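Local coordinates for protein delta-1-pyrroline-5-carboxylate dehydrogenase, mitochondrial (Mus musculus, PDB 4E3X) that oxidises L-glutamate gamma-semialdehyde to L-glutamate with NAD(+), probably as the second step of proline breakdown in mitochondria, at residues 140-143 against 144-148. Numbering follows the deposited sequence.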
# COMPACT_ATOMS: atom_id res chain seq x y z
N ARG B 140 -11.09 23.55 22.24
CA ARG B 140 -12.24 22.72 21.87
C ARG B 140 -13.42 23.56 21.40
O ARG B 140 -14.00 23.29 20.35
CB ARG B 140 -12.68 21.83 23.05
CG ARG B 140 -13.44 20.58 22.59
CD ARG B 140 -14.17 19.91 23.76
NE ARG B 140 -14.58 18.54 23.47
CZ ARG B 140 -13.86 17.47 23.78
NH1 ARG B 140 -14.31 16.25 23.50
NH2 ARG B 140 -12.67 17.62 24.35
N ALA B 141 -13.78 24.57 22.17
CA ALA B 141 -14.96 25.35 21.85
C ALA B 141 -14.79 26.06 20.50
O ALA B 141 -15.72 26.12 19.70
CB ALA B 141 -15.29 26.35 22.97
N GLU B 142 -13.59 26.57 20.25
CA GLU B 142 -13.29 27.22 18.98
C GLU B 142 -13.50 26.30 17.78
O GLU B 142 -14.19 26.67 16.82
CB GLU B 142 -11.85 27.74 18.98
CG GLU B 142 -11.43 28.34 17.64
CD GLU B 142 -9.92 28.50 17.50
OE1 GLU B 142 -9.20 28.45 18.51
OE2 GLU B 142 -9.46 28.69 16.35
N VAL B 143 -12.89 25.12 17.80
CA VAL B 143 -13.00 24.24 16.64
C VAL B 143 -14.42 23.70 16.46
O VAL B 143 -14.88 23.52 15.34
CB VAL B 143 -11.93 23.11 16.60
CG1 VAL B 143 -10.52 23.72 16.59
CG2 VAL B 143 -12.11 22.13 17.75
N LEU B 144 -15.10 23.46 17.57
CA LEU B 144 -16.51 23.06 17.49
C LEU B 144 -17.34 24.17 16.84
O LEU B 144 -18.11 23.91 15.91
CB LEU B 144 -17.06 22.72 18.87
CG LEU B 144 -16.99 21.25 19.30
CD1 LEU B 144 -15.61 20.65 19.12
CD2 LEU B 144 -17.44 21.13 20.75
N ALA B 145 -17.20 25.39 17.34
CA ALA B 145 -18.01 26.50 16.86
C ALA B 145 -17.76 26.77 15.39
O ALA B 145 -18.70 27.05 14.63
CB ALA B 145 -17.73 27.76 17.69
N LYS B 146 -16.50 26.67 14.97
CA LYS B 146 -16.15 26.94 13.58
C LYS B 146 -16.71 25.87 12.66
O LYS B 146 -17.07 26.15 11.52
CB LYS B 146 -14.64 27.09 13.43
CG LYS B 146 -14.13 28.38 14.05
CD LYS B 146 -12.63 28.56 13.95
CE LYS B 146 -12.23 29.92 14.50
NZ LYS B 146 -10.76 30.14 14.46
N THR B 147 -16.78 24.64 13.15
CA THR B 147 -17.36 23.54 12.39
C THR B 147 -18.89 23.69 12.32
O THR B 147 -19.52 23.44 11.29
CB THR B 147 -16.93 22.19 12.99
OG1 THR B 147 -15.50 22.09 12.96
CG2 THR B 147 -17.52 21.02 12.23
N MET B 148 -19.50 24.11 13.42
CA MET B 148 -20.94 24.37 13.42
C MET B 148 -21.32 25.48 12.46
O MET B 148 -22.20 25.33 11.61
CB MET B 148 -21.42 24.73 14.83
CG MET B 148 -21.34 23.58 15.83
SD MET B 148 -21.90 24.04 17.48
CE MET B 148 -23.62 24.41 17.15
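The torsions bring E142 and K146 together across one helical turn: CG of E142 stands opposite its own backbone N (chi1 176°), CG of K146 opposite its own carbonyl carbon (chi1 -71°), and both chains run out extended. K146 NZ forms a salt bridge with E142 OE2 at 2.7 Å. It comes in on the anti side of the carboxylate, 29° out of its plane. The other oxygen, OE1, pairs with R139, so the carboxylate is held between two positive groups. K146 CE also touches E142 CG at 3.6 Å where the chains cross. With an alanine in place of K146, E142 OE2 would probably lose its charged mate and E142 CG its cover from the lysine chain. At the next residue, V143 O accepts two hydrogen bonds from T147, from N at 3.1 Å and from OG1 at 2.8 Å, on opposite faces of the carbonyl plane. T147 OG1 is also hydrogen-bonded to T213 OG1. L144 CD1 lies beside R140 CG at 4.1 Å, and the R140 guanidinium reaches on to E159 and E35. The i to i+4 backbone bonds make this a regular alpha-helix, with side-chain bonds added at the same spacing, packed among helices 45-55, 155-180 and 239-251 of the aldehyde dehydrogenase fold.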